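Local coordinates for SIR4-interacting protein SIF2 (Saccharomyces cerevisiae, PDB 1R5M) that antagonizes telomeric silencing as a WD40 corepressor subunit of the Set3 complex and may recruit SIR4 to non-telomeric sites, at residues G245-I250 and T270-H275. Residues are numbered along the deposited sequence; the frame is centred on the assembly and turned at random.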
# COMPACT_ATOMS: atom_id res chain seq x y z
N GLY A 245 13.38 0.12 -18.14
CA GLY A 245 12.23 -0.28 -18.95
C GLY A 245 11.07 0.70 -18.90
O GLY A 245 10.52 1.05 -19.94
N HIS A 246 10.70 1.14 -17.71
CA HIS A 246 9.59 2.08 -17.57
C HIS A 246 9.91 3.46 -18.14
O HIS A 246 11.07 3.87 -18.17
CB HIS A 246 9.18 2.21 -16.10
CG HIS A 246 8.41 1.04 -15.58
ND1 HIS A 246 7.19 0.65 -16.11
CD2 HIS A 246 8.68 0.17 -14.58
CE1 HIS A 246 6.74 -0.39 -15.44
NE2 HIS A 246 7.62 -0.71 -14.51
N HIS A 247 8.87 4.16 -18.60
CA HIS A 247 9.05 5.49 -19.18
C HIS A 247 8.37 6.57 -18.34
O HIS A 247 8.16 7.69 -18.81
CB HIS A 247 8.48 5.54 -20.60
CG HIS A 247 8.99 4.45 -21.49
ND1 HIS A 247 8.62 3.13 -21.35
CD2 HIS A 247 9.84 4.49 -22.55
CE1 HIS A 247 9.22 2.40 -22.28
NE2 HIS A 247 9.97 3.20 -23.01
N GLY A 248 8.01 6.24 -17.11
CA GLY A 248 7.36 7.20 -16.25
C GLY A 248 7.58 6.87 -14.79
O GLY A 248 8.15 5.82 -14.48
N PRO A 249 7.16 7.75 -13.86
CA PRO A 249 7.33 7.51 -12.42
C PRO A 249 6.86 6.13 -11.97
O PRO A 249 5.90 5.58 -12.52
CB PRO A 249 6.52 8.64 -11.80
CG PRO A 249 6.73 9.76 -12.78
CD PRO A 249 6.54 9.06 -14.10
N ILE A 250 7.54 5.58 -10.97
CA ILE A 250 7.22 4.27 -10.44
C ILE A 250 6.17 4.40 -9.33
O ILE A 250 6.43 5.02 -8.30
CB ILE A 250 8.49 3.59 -9.88
CG1 ILE A 250 9.57 3.53 -10.97
CG2 ILE A 250 8.16 2.19 -9.38
CD1 ILE A 250 9.15 2.77 -12.23
N THR A 270 1.98 0.73 -17.60
CA THR A 270 2.38 -0.66 -17.73
C THR A 270 2.85 -1.28 -16.42
O THR A 270 3.20 -0.58 -15.47
CB THR A 270 3.54 -0.85 -18.72
OG1 THR A 270 4.74 -0.30 -18.17
CG2 THR A 270 3.23 -0.18 -20.05
N LEU A 271 2.84 -2.60 -16.41
CA LEU A 271 3.35 -3.37 -15.29
C LEU A 271 4.55 -4.11 -15.85
O LEU A 271 4.54 -4.51 -17.02
CB LEU A 271 2.36 -4.44 -14.83
CG LEU A 271 1.03 -4.03 -14.21
CD1 LEU A 271 0.31 -5.29 -13.75
CD2 LEU A 271 1.26 -3.08 -13.05
N ARG A 272 5.58 -4.27 -15.04
CA ARG A 272 6.74 -5.03 -15.47
C ARG A 272 7.07 -6.03 -14.37
O ARG A 272 6.80 -5.78 -13.19
CB ARG A 272 7.94 -4.12 -15.77
CG ARG A 272 7.87 -3.48 -17.17
CD ARG A 272 9.05 -2.56 -17.44
NE ARG A 272 8.94 -1.86 -18.73
CZ ARG A 272 9.38 -2.34 -19.89
NH1 ARG A 272 9.97 -3.53 -19.95
NH2 ARG A 272 9.23 -1.62 -21.00
N ILE A 273 7.60 -7.18 -14.77
CA ILE A 273 7.99 -8.24 -13.85
C ILE A 273 9.49 -8.39 -14.03
O ILE A 273 9.96 -8.55 -15.16
CB ILE A 273 7.30 -9.58 -14.19
CG1 ILE A 273 5.77 -9.42 -14.19
CG2 ILE A 273 7.72 -10.66 -13.20
CD1 ILE A 273 5.18 -9.03 -12.85
N TRP A 274 10.25 -8.34 -12.94
CA TRP A 274 11.70 -8.43 -13.03
C TRP A 274 12.29 -9.64 -12.32
O TRP A 274 11.93 -9.94 -11.18
CB TRP A 274 12.36 -7.17 -12.47
CG TRP A 274 11.75 -5.89 -12.92
CD1 TRP A 274 10.61 -5.31 -12.43
CD2 TRP A 274 12.24 -5.02 -13.94
NE1 TRP A 274 10.37 -4.13 -13.09
CE2 TRP A 274 11.35 -3.93 -14.02
CE3 TRP A 274 13.34 -5.06 -14.81
CZ2 TRP A 274 11.53 -2.88 -14.93
CZ3 TRP A 274 13.52 -4.01 -15.71
CH2 TRP A 274 12.62 -2.94 -15.76
N HIS A 275 13.21 -10.30 -13.01
CA HIS A 275 13.91 -11.46 -12.47
C HIS A 275 15.38 -11.14 -12.25
O HIS A 275 15.95 -11.46 -11.20
CB HIS A 275 13.81 -12.64 -13.43
CG HIS A 275 14.87 -13.68 -13.22
ND1 HIS A 275 14.89 -14.51 -12.13
CD2 HIS A 275 15.96 -14.00 -13.96
CE1 HIS A 275 15.95 -15.30 -12.20
NE2 HIS A 275 16.61 -15.01 -13.31
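His246 reaches from the loop 245-250 to strand 271-274 and lays one face of its imidazole along the aliphatic part of Arg272. Arg272 CD sits 3.7 Å from the ring centroid, almost on the ring normal, in a CH-pi contact, while Arg272 CB approaches His246 NE2 to 3.6 Å. The arginine chain, long enough to span the ring, is extended from CG to NE (chi2 179°, chi3 -176°), which carries its guanidinium past the histidine to lie flat over Gly245, nearly perpendicular to the imidazole (87°). Having no side chain, Gly245 lets the guanidinium pack directly on its CA, 3.6 Å from the plane. Arg272 NH1 is anchored by a hydrogen bond to Ser281.

Histidine suits its place by offering two ring nitrogens besides that face: ND1 bonds to Asp268 and NE2 to Ser264, fixing the ring's rotation. Thr270 OG1, itself hydrogen-bonded to Asp268, stands at the ring edge, 3.3 Å from His246 ND1. Trp274 combines a broad flat edge, its CH2 4.0 Å from Gly245 N, with an N-H that bonds to Ser264.

Gly245-His246 is the GH dipeptide of the WD repeat, and Trp274 is the tryptophan of its WD position, where His275 replaces the usual aspartate. Linked Trp274, Ser264, His246 and Asp268 form the hydrogen-bonded tetrad characteristic of WD40 propeller blades, tying the loop after strand 241-243 of the preceding blade to strand 271-274, third of its own.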